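Local coordinates for LRR receptor-like serine/threonine-protein kinase RGI3 (PDB 5HZ0), which acts as a cell-surface receptor kinase for RGF peptide hormones, which maintain the root stem cell niche, this chain being its extracellular leucine-rich repeat domain, at residues D564-G569 and D587-V592; D572-Q577 and S593-Y598; G220-T225 and K245-L250. The protein carries 5 engineered substitutions. All coordinates share one frame; numbering follows the deposited sequence.

Interaction 1 (D564-G569 and D587-V592)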
loop_
_atom_site.group_PDB
_atom_site.type_symbol
_atom_site.label_atom_id
_atom_site.label_comp_id
_atom_site.label_asym_id
_atom_site.label_seq_id
_atom_site.Cartn_x
_atom_site.Cartn_y
_atom_site.Cartn_z
ATOM N N ASP A 564 -24.455 -3.799 -32.357
ATOM C CA ASP A 564 -24.452 -2.679 -31.435
ATOM C C ASP A 564 -23.444 -2.813 -30.299
ATOM O O ASP A 564 -23.260 -1.864 -29.527
ATOM C CB ASP A 564 -25.848 -2.465 -30.846
ATOM C CG ASP A 564 -26.749 -1.671 -31.761
ATOM O OD1 ASP A 564 -26.222 -0.844 -32.539
ATOM O OD2 ASP A 564 -27.982 -1.867 -31.692
ATOM N N LEU A 565 -22.766 -3.951 -30.175
ATOM C CA LEU A 565 -21.814 -4.001 -29.082
ATOM C C LEU A 565 -20.546 -3.477 -29.695
ATOM O O LEU A 565 -19.711 -4.238 -30.176
ATOM C CB LEU A 565 -21.609 -5.450 -28.624
ATOM C CG LEU A 565 -22.878 -6.146 -28.113
ATOM C CD1 LEU A 565 -22.733 -7.665 -28.109
ATOM C CD2 LEU A 565 -23.237 -5.626 -26.740
ATOM N N LYS A 566 -20.348 -2.175 -29.533
ATOM C CA LYS A 566 -19.325 -1.470 -30.280
ATOM C C LYS A 566 -18.075 -1.450 -29.447
ATOM O O LYS A 566 -16.999 -1.126 -29.940
ATOM C CB LYS A 566 -19.766 -0.034 -30.566
ATOM C CG LYS A 566 -19.693 0.367 -32.020
ATOM C CD LYS A 566 -20.684 -0.456 -32.836
ATOM C CE LYS A 566 -20.252 -0.593 -34.317
ATOM N NZ LYS A 566 -20.951 -1.705 -35.071
ATOM N N ASN A 567 -18.233 -1.782 -28.170
ATOM C CA ASN A 567 -17.104 -1.825 -27.249
ATOM C C ASN A 567 -16.520 -3.204 -26.929
ATOM O O ASN A 567 -15.490 -3.298 -26.250
ATOM C CB ASN A 567 -17.465 -1.094 -25.958
ATOM C CG ASN A 567 -17.394 0.407 -26.109
ATOM O OD1 ASN A 567 -16.360 0.959 -26.486
ATOM N ND2 ASN A 567 -18.500 1.076 -25.836
ATOM N N LEU A 568 -17.146 -4.264 -27.439
ATOM C CA LEU A 568 -16.786 -5.617 -27.033
ATOM C C LEU A 568 -15.403 -5.965 -27.550
ATOM O O LEU A 568 -15.154 -5.910 -28.745
ATOM C CB LEU A 568 -17.816 -6.619 -27.558
ATOM C CG LEU A 568 -17.683 -8.060 -27.076
ATOM C CD1 LEU A 568 -17.549 -8.108 -25.554
ATOM C CD2 LEU A 568 -18.888 -8.855 -27.520
ATOM N N GLY A 569 -14.493 -6.293 -26.641
ATOM C CA GLY A 569 -13.143 -6.676 -27.027
ATOM C C GLY A 569 -12.955 -8.164 -27.262
ATOM O O GLY A 569 -12.127 -8.568 -28.073
ATOM N N ASP A 587 -18.451 -5.060 -38.766
ATOM C CA ASP A 587 -18.047 -3.694 -38.427
ATOM C C ASP A 587 -17.618 -3.409 -36.971
ATOM O O ASP A 587 -17.418 -2.247 -36.605
ATOM C CB ASP A 587 -19.038 -2.650 -38.982
ATOM C CG ASP A 587 -20.112 -2.232 -37.982
ATOM O OD1 ASP A 587 -20.366 -2.940 -36.971
ATOM O OD2 ASP A 587 -20.723 -1.168 -38.243
ATOM N N LEU A 588 -17.504 -4.437 -36.132
ATOM C CA LEU A 588 -17.087 -4.155 -34.770
ATOM C C LEU A 588 -15.581 -3.923 -34.766
ATOM O O LEU A 588 -14.780 -4.858 -34.858
ATOM C CB LEU A 588 -17.446 -5.334 -33.870
ATOM C CG LEU A 588 -18.931 -5.689 -33.785
ATOM C CD1 LEU A 588 -19.176 -6.899 -32.890
ATOM C CD2 LEU A 588 -19.713 -4.493 -33.274
ATOM N N GLN A 589 -15.212 -2.666 -34.554
ATOM C CA GLN A 589 -13.841 -2.212 -34.769
ATOM C C GLN A 589 -12.938 -2.463 -33.568
ATOM O O GLN A 589 -11.714 -2.540 -33.696
ATOM C CB GLN A 589 -13.829 -0.727 -35.170
ATOM C CG GLN A 589 -14.344 0.242 -34.103
ATOM C CD GLN A 589 -15.870 0.361 -34.044
ATOM O OE1 GLN A 589 -16.599 -0.400 -34.686
ATOM N NE2 GLN A 589 -16.352 1.326 -33.271
ATOM N N ASN A 590 -13.551 -2.591 -32.398
ATOM C CA ASN A 590 -12.800 -2.880 -31.186
ATOM C C ASN A 590 -12.749 -4.367 -30.841
ATOM O O ASN A 590 -12.219 -4.755 -29.806
ATOM C CB ASN A 590 -13.314 -2.039 -30.029
ATOM C CG ASN A 590 -13.198 -0.557 -30.312
ATOM O OD1 ASN A 590 -14.152 0.076 -30.761
ATOM N ND2 ASN A 590 -12.013 -0.000 -30.079
ATOM N N LEU A 591 -13.294 -5.197 -31.726
ATOM C CA LEU A 591 -13.265 -6.631 -31.514
ATOM C C LEU A 591 -11.848 -7.144 -31.765
ATOM O O LEU A 591 -11.264 -6.958 -32.840
ATOM C CB LEU A 591 -14.289 -7.318 -32.406
ATOM C CG LEU A 591 -14.604 -8.783 -32.120
ATOM C CD1 LEU A 591 -15.138 -8.939 -30.703
ATOM C CD2 LEU A 591 -15.597 -9.332 -33.148
ATOM N N VAL A 592 -11.305 -7.789 -30.746
ATOM C CA VAL A 592 -9.903 -8.175 -30.689
ATOM C C VAL A 592 -9.818 -9.671 -30.889
ATOM O O VAL A 592 -9.105 -10.158 -31.756
ATOM C CB VAL A 592 -9.289 -7.812 -29.314
ATOM C CG1 VAL A 592 -7.867 -8.349 -29.202
ATOM C CG2 VAL A 592 -9.345 -6.296 -29.075
#
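Successive turns of the leucine-rich repeat solenoid meet here at the loops that lead into their strands, where L565 and L568 hold the same places in the repeat pattern as L588 and L591, one turn later. Residues L588 to L591 form a type I beta turn, closed by a weak bond from L591 N to L588 O. The L588 side chain enters the neighbouring loop: with CG anti to its carbonyl carbon (chi1 -60°), it brings methyl CD2 within 3.1 Å of L565 O and also against the end of K566. L591 stands by L568 in the same way, its CD1 lying 3.6 Å from L568 O, and the same carbonyl oxygen receives a CA-H...O contact from L591 CA at 3.4 Å. A second such contact runs the other way, from G569 CA to N590 O at 3.5 Å.

K566 bends at chi2, crosses D587 at about a right angle and is modelled in a salt bridge, NZ to OD1, whose detail is doubtful because D587 is poorly ordered; K566 NZ also donates to S563 O, just before 564-569 in the same loop.

The conventional backbone bond is V592 N to G569 O, 2.9 Å long with an N-H...O angle of 151°. G569 is further bonded through its backbone to A544 and S593, placing the contact where the loops run into the parallel strands 570-572 and 593-595.

Interaction 2 (D572-Q577 and S593-Y598). With NAG (2-acetamido-2-deoxy-beta-D-glucopyranose), chain E; NAG (2-acetamido-2-deoxy-beta-D-glucopyranose), chain D.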
loop_
_atom_site.group_PDB
_atom_site.type_symbol
_atom_site.label_atom_id
_atom_site.label_comp_id
_atom_site.label_asym_id
_atom_site.label_seq_id
_atom_site.Cartn_x
_atom_site.Cartn_y
_atom_site.Cartn_z
ATOM N N ASP A 572 -16.666 -15.039 -27.468
ATOM C CA ASP A 572 -16.564 -16.477 -27.650
ATOM C C ASP A 572 -17.967 -17.106 -27.600
ATOM O O ASP A 572 -18.602 -17.184 -26.532
ATOM C CB ASP A 572 -15.707 -17.040 -26.518
ATOM C CG ASP A 572 -15.255 -18.469 -26.761
ATOM O OD1 ASP A 572 -15.863 -19.156 -27.600
ATOM O OD2 ASP A 572 -14.288 -18.908 -26.101
ATOM N N VAL A 573 -18.438 -17.522 -28.773
ATOM C CA VAL A 573 -19.671 -18.276 -28.983
ATOM C C VAL A 573 -19.436 -19.760 -29.300
ATOM O O VAL A 573 -20.368 -20.503 -29.603
ATOM C CB VAL A 573 -20.564 -17.613 -30.073
ATOM C CG1 VAL A 573 -21.088 -16.272 -29.584
ATOM C CG2 VAL A 573 -19.788 -17.434 -31.385
ATOM N N SER A 574 -18.182 -20.179 -29.252
ATOM C CA SER A 574 -17.760 -21.477 -29.770
ATOM C C SER A 574 -18.428 -22.667 -29.085
ATOM O O SER A 574 -18.995 -22.527 -27.998
ATOM C CB SER A 574 -16.259 -21.622 -29.600
ATOM O OG SER A 574 -15.961 -21.868 -28.237
ATOM N N HIS A 575 -18.390 -23.825 -29.748
ATOM C CA HIS A 575 -19.029 -25.043 -29.253
ATOM C C HIS A 575 -20.524 -24.863 -28.973
ATOM O O HIS A 575 -21.020 -25.185 -27.888
ATOM C CB HIS A 575 -18.316 -25.590 -28.016
ATOM C CG HIS A 575 -16.951 -26.130 -28.296
ATOM N ND1 HIS A 575 -15.807 -25.385 -28.114
ATOM C CD2 HIS A 575 -16.548 -27.343 -28.743
ATOM C CE1 HIS A 575 -14.750 -26.115 -28.437
ATOM N NE2 HIS A 575 -15.174 -27.303 -28.830
ATOM N N ASN A 576 -21.238 -24.345 -29.967
ATOM C CA ASN A 576 -22.693 -24.276 -29.917
ATOM C C ASN A 576 -23.267 -24.814 -31.214
ATOM O O ASN A 576 -22.541 -25.390 -32.023
ATOM C CB ASN A 576 -23.182 -22.849 -29.657
ATOM C CG ASN A 576 -23.120 -22.479 -28.201
ATOM O OD1 ASN A 576 -23.899 -22.981 -27.394
ATOM N ND2 ASN A 576 -22.201 -21.593 -27.854
ATOM N N GLN A 577 -24.579 -24.673 -31.373
ATOM C CA GLN A 577 -25.284 -25.026 -32.612
ATOM C C GLN A 577 -25.606 -23.857 -33.547
ATOM O O GLN A 577 -26.497 -23.961 -34.378
ATOM C CB GLN A 577 -26.487 -25.921 -32.348
ATOM C CG GLN A 577 -26.084 -27.330 -31.953
ATOM C CD GLN A 577 -27.117 -27.989 -31.069
ATOM O OE1 GLN A 577 -26.929 -28.101 -29.856
ATOM N NE2 GLN A 577 -28.225 -28.420 -31.670
ATOM N N SER A 593 -10.502 -10.397 -30.014
ATOM C CA SER A 593 -10.554 -11.845 -30.084
ATOM C C SER A 593 -11.967 -12.339 -30.403
ATOM O O SER A 593 -12.951 -11.921 -29.781
ATOM C CB SER A 593 -10.060 -12.447 -28.767
ATOM O OG SER A 593 -10.074 -13.858 -28.826
ATOM N N LEU A 594 -12.056 -13.240 -31.374
ATOM C CA LEU A 594 -13.321 -13.811 -31.813
ATOM C C LEU A 594 -13.165 -15.315 -31.907
ATOM O O LEU A 594 -12.291 -15.779 -32.617
ATOM C CB LEU A 594 -13.709 -13.263 -33.189
ATOM C CG LEU A 594 -14.985 -13.877 -33.780
ATOM C CD1 LEU A 594 -16.144 -13.735 -32.802
ATOM C CD2 LEU A 594 -15.353 -13.267 -35.145
ATOM N N ASN A 595 -13.976 -16.075 -31.174
ATOM C CA ASN A 595 -13.955 -17.521 -31.320
ATOM C C ASN A 595 -15.346 -18.020 -31.746
ATOM O O ASN A 595 -16.298 -18.008 -30.947
ATOM C CB ASN A 595 -13.481 -18.166 -30.016
ATOM C CG ASN A 595 -13.137 -19.636 -30.168
ATOM O OD1 ASN A 595 -13.588 -20.281 -31.114
ATOM N ND2 ASN A 595 -12.348 -20.195 -29.222
ATOM N N ILE A 596 -15.448 -18.392 -33.031
ATOM C CA ILE A 596 -16.655 -18.964 -33.653
ATOM C C ILE A 596 -16.639 -20.479 -33.948
ATOM O O ILE A 596 -17.551 -20.998 -34.591
ATOM C CB ILE A 596 -17.128 -18.164 -34.897
ATOM C CG1 ILE A 596 -15.966 -17.899 -35.877
ATOM C CG2 ILE A 596 -17.763 -16.846 -34.480
ATOM C CD1 ILE A 596 -15.390 -19.111 -36.535
ATOM N N SER A 597 -15.577 -21.156 -33.539
ATOM C CA SER A 597 -15.338 -22.549 -33.897
ATOM C C SER A 597 -16.357 -23.530 -33.332
ATOM O O SER A 597 -17.090 -23.219 -32.406
ATOM C CB SER A 597 -13.936 -22.967 -33.462
ATOM O OG SER A 597 -13.883 -23.196 -32.066
ATOM N N TYR A 598 -16.405 -24.715 -33.920
ATOM C CA TYR A 598 -17.373 -25.750 -33.555
ATOM C C TYR A 598 -18.805 -25.236 -33.490
ATOM O O TYR A 598 -19.483 -25.370 -32.487
ATOM C CB TYR A 598 -16.954 -26.495 -32.290
ATOM C CG TYR A 598 -15.610 -27.163 -32.441
ATOM C CD1 TYR A 598 -15.500 -28.466 -32.936
ATOM C CD2 TYR A 598 -14.437 -26.474 -32.127
ATOM C CE1 TYR A 598 -14.251 -29.071 -33.093
ATOM C CE2 TYR A 598 -13.200 -27.063 -32.277
ATOM C CZ TYR A 598 -13.113 -28.362 -32.756
ATOM O OH TYR A 598 -11.873 -28.938 -32.901
HETATM C C1 NAG E . -11.841 -19.334 -28.177
HETATM C C2 NAG E . -11.447 -20.300 -27.051
HETATM C C3 NAG E . -10.653 -19.629 -25.924
HETATM C C4 NAG E . -9.550 -18.724 -26.462
HETATM C C5 NAG E . -10.118 -17.818 -27.555
HETATM C C6 NAG E . -9.054 -16.967 -28.230
HETATM C C7 NAG E . -12.660 -22.222 -26.183
HETATM C C8 NAG E . -13.984 -22.768 -25.726
HETATM N N2 NAG E . -12.637 -20.936 -26.514
HETATM O O3 NAG E . -10.022 -20.631 -25.176
HETATM O O4 NAG E . -8.933 -18.022 -25.394
HETATM O O5 NAG E . -10.702 -18.611 -28.572
HETATM O O6 NAG E . -8.176 -17.808 -28.954
HETATM O O7 NAG E . -11.653 -22.928 -26.219
HETATM C C1 NAG D . -15.129 -19.257 -22.549
HETATM C C2 NAG D . -13.622 -19.066 -22.388
HETATM C C3 NAG D . -12.868 -20.396 -22.528
HETATM C C4 NAG D . -13.451 -21.431 -21.556
HETATM C C5 NAG D . -14.928 -21.574 -21.922
HETATM C C6 NAG D . -15.687 -22.615 -21.103
HETATM C C7 NAG D . -12.328 -17.112 -23.228
HETATM C C8 NAG D . -12.122 -16.211 -24.419
HETATM N N2 NAG D . -13.229 -18.085 -23.381
HETATM O O3 NAG D . -11.498 -20.175 -22.301
HETATM O O4 NAG D . -12.749 -22.684 -21.498
HETATM O O5 NAG D . -15.574 -20.336 -21.747
HETATM O O6 NAG D . -15.607 -22.325 -19.721
HETATM O O7 NAG D . -11.668 -16.934 -22.204
#
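The H575 and Y598 side chains run side by side, their ring planes 7° apart but slid so that the rings barely overlap. One face of the imidazole is met by Y598 CB, a CH-pi contact of 4.0 Å to the ring centroid, while H575 NE2 lies over a face of the phenol ring. The acetyl methyl C8 of the sugar on N595 approaches the imidazole obliquely.

D572 and N595 both hold CG anti to the backbone N (chi1 -167° in each), which aligns carboxylate and amide on the same face, their planes 15° apart. N595 ND2 carries that N-acetylglucosamine, whose N2 donates to D572 OD2 at 2.6 Å; N2 of a second N-acetylglucosamine donates to the same oxygen. D572 OD1 turns to its own segment and takes both S574 N and, on its syn lone pair, S574 OG at 2.8 Å. N595 OD1 is gripped alike by S597 N and OG, giving two matching Asx turns. An alanine in place of D572 would probably leave both acetamido N-H groups without this acceptor and set the S574 hydroxyl free to turn.

Beneath the polar row, V573 CG2 meets I596 CG2 at 3.7 Å. V573 N to N595 O (3.1 Å) belongs to the parallel bridge of D572 with N595, and H575 N to S597 O (3.0 Å) continues the pairing past it. N576 ND2 donates to V573 O and to L549 O of the preceding turn, the role of the consensus asparagine that follows the strand in leucine-rich repeats.

Interaction 3 (G220-T225 and K245-L250)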
loop_
_atom_site.group_PDB
_atom_site.type_symbol
_atom_site.label_atom_id
_atom_site.label_comp_id
_atom_site.label_asym_id
_atom_site.label_seq_id
_atom_site.Cartn_x
_atom_site.Cartn_y
_atom_site.Cartn_z
ATOM N N GLY A 220 25.298 -4.700 4.579
ATOM C CA GLY A 220 25.899 -5.179 5.808
ATOM C C GLY A 220 24.792 -5.599 6.765
ATOM O O GLY A 220 23.644 -5.766 6.353
ATOM N N SER A 221 25.124 -5.768 8.039
ATOM C CA SER A 221 24.118 -6.115 9.018
ATOM C C SER A 221 23.871 -4.972 10.022
ATOM O O SER A 221 24.572 -3.959 10.000
ATOM C CB SER A 221 24.554 -7.368 9.767
ATOM O OG SER A 221 25.915 -7.286 10.113
ATOM N N ILE A 222 22.882 -5.166 10.897
ATOM C CA ILE A 222 22.524 -4.188 11.930
ATOM C C ILE A 222 23.516 -4.317 13.074
ATOM O O ILE A 222 23.621 -5.375 13.699
ATOM C CB ILE A 222 21.069 -4.398 12.448
ATOM C CG1 ILE A 222 20.078 -4.179 11.309
ATOM C CG2 ILE A 222 20.754 -3.424 13.578
ATOM C CD1 ILE A 222 18.833 -4.996 11.411
ATOM N N PRO A 223 24.287 -3.255 13.322
ATOM C CA PRO A 223 25.336 -3.383 14.337
ATOM C C PRO A 223 24.790 -3.733 15.717
ATOM O O PRO A 223 23.815 -3.167 16.191
ATOM C CB PRO A 223 26.020 -2.010 14.330
ATOM C CG PRO A 223 25.114 -1.115 13.543
ATOM C CD PRO A 223 24.392 -1.997 12.570
ATOM N N THR A 224 25.429 -4.711 16.335
ATOM C CA THR A 224 25.096 -5.150 17.670
ATOM C C THR A 224 25.138 -3.997 18.692
ATOM O O THR A 224 24.342 -3.959 19.632
ATOM C CB THR A 224 26.063 -6.268 18.082
ATOM O OG1 THR A 224 25.858 -7.396 17.225
ATOM C CG2 THR A 224 25.791 -6.705 19.493
ATOM N N THR A 225 26.048 -3.052 18.472
ATOM C CA THR A 225 26.230 -1.903 19.336
ATOM C C THR A 225 24.967 -1.074 19.525
ATOM O O THR A 225 24.846 -0.335 20.502
ATOM C CB THR A 225 27.280 -0.975 18.782
ATOM O OG1 THR A 225 26.899 -0.584 17.455
ATOM C CG2 THR A 225 28.618 -1.679 18.740
ATOM N N LYS A 245 21.505 -11.520 11.067
ATOM C CA LYS A 245 20.504 -11.640 12.126
ATOM C C LYS A 245 20.169 -10.344 12.896
ATOM O O LYS A 245 20.989 -9.438 13.007
ATOM C CB LYS A 245 20.847 -12.803 13.076
ATOM C CG LYS A 245 22.299 -12.904 13.507
ATOM C CD LYS A 245 22.609 -14.299 14.080
ATOM C CE LYS A 245 22.259 -15.415 13.081
ATOM N NZ LYS A 245 22.875 -16.742 13.401
ATOM N N ILE A 246 18.935 -10.256 13.384
ATOM C CA ILE A 246 18.525 -9.169 14.273
ATOM C C ILE A 246 19.324 -9.249 15.567
ATOM O O ILE A 246 19.366 -10.293 16.207
ATOM C CB ILE A 246 17.014 -9.255 14.581
ATOM C CG1 ILE A 246 16.214 -9.194 13.278
ATOM C CG2 ILE A 246 16.582 -8.143 15.511
ATOM C CD1 ILE A 246 14.781 -9.574 13.435
ATOM N N PRO A 247 20.007 -8.160 15.935
ATOM C CA PRO A 247 20.766 -8.203 17.191
ATOM C C PRO A 247 19.865 -8.506 18.389
ATOM O O PRO A 247 18.808 -7.908 18.574
ATOM C CB PRO A 247 21.337 -6.789 17.312
ATOM C CG PRO A 247 21.367 -6.262 15.937
ATOM C CD PRO A 247 20.216 -6.904 15.195
ATOM N N THR A 248 20.296 -9.475 19.177
ATOM C CA THR A 248 19.658 -9.825 20.428
ATOM C C THR A 248 19.632 -8.619 21.370
ATOM O O THR A 248 18.659 -8.376 22.099
ATOM C CB THR A 248 20.458 -10.971 21.075
ATOM O OG1 THR A 248 19.871 -12.218 20.691
ATOM C CG2 THR A 248 20.477 -10.857 22.579
ATOM N N GLU A 249 20.712 -7.852 21.316
ATOM C CA GLU A 249 20.930 -6.755 22.231
ATOM C C GLU A 249 19.842 -5.685 22.187
ATOM O O GLU A 249 19.750 -4.881 23.107
ATOM C CB GLU A 249 22.297 -6.132 21.958
ATOM C CG GLU A 249 23.460 -6.978 22.453
ATOM C CD GLU A 249 23.654 -8.227 21.650
ATOM O OE1 GLU A 249 23.213 -8.250 20.478
ATOM O OE2 GLU A 249 24.252 -9.183 22.179
ATOM N N LEU A 250 19.033 -5.667 21.125
ATOM C CA LEU A 250 17.912 -4.733 21.043
ATOM C C LEU A 250 16.927 -4.913 22.213
ATOM O O LEU A 250 16.251 -3.966 22.603
ATOM C CB LEU A 250 17.168 -4.858 19.711
ATOM C CG LEU A 250 17.834 -4.198 18.513
ATOM C CD1 LEU A 250 17.051 -4.496 17.245
ATOM C CD2 LEU A 250 17.969 -2.705 18.722
#
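The backbones of I222-T224 and I246-P247 run past each other without pairing, with CA atoms 6.8 Å apart at I222 and I246 and closing to 5.3 Å between the CA atoms of T224 and P247, before each segment turns into a short 3-10 stretch. What joins them is van der Waals packing, centred on the P247 ring. The CB of P247 is directed toward the other loop, and the ring crosses the I222 side chain at about a right angle. Its CG atom lies 3.3 Å from I222 O and 3.7 Å from the branch methyl I222 CG2, while its CD faces I222 CB at 3.8 Å. P247 CB, next along the ring, lies 4.1 Å from T224 CA, so the ring spans the backbone from I222 to T224.

Both loops carry the Ile-Pro pair of the plant-specific leucine-rich repeat, the G-x-I-P sequence that comes between the strand of a repeat and its 3-10 segment. In sequence the two pairs are equivalent, I222-P223 with I246-P247, yet the packing is staggered: the proline of the later repeat sits against the isoleucine of the earlier one. P223 likewise reaches back to I198 and D200 of the repeat before it, so neighbouring turns of the solenoid are linked in a similar fashion.

On the exposed side, the T224 methyl meets the E249 carboxylate. T224 CG2 stands anti to its backbone N, which turns this methyl, not the hydroxyl, to the glutamate; E249 bends at chi2 (70°) and lays its carboxylate against it, OE1 lying 3.2 Å from T224 CG2. L250, buried, packs on I226 and on F261, a residue of the peptide-recognition motifs.

In the fold
From the N terminus, interaction 3 comes first: it closes the loop from 220-225 to 245-250, a single turn of the solenoid that passes through strand 234-236. Much farther along, on the opposite side of the chain's centre, interactions 1 and 2 close overlapping loops of about one repeat's length, their segments alternating as 564-569, 572-577, 587-592 and 593-598, so the two contacts cross. Both join the same pair of successive turns, interaction 1 ahead of strands 570-572 and 593-595 and interaction 2 at their ends and beyond; they touch at G569 O and S593 N. Interaction 3 lies remote from both, its centre about 61 Å from that of interaction 1.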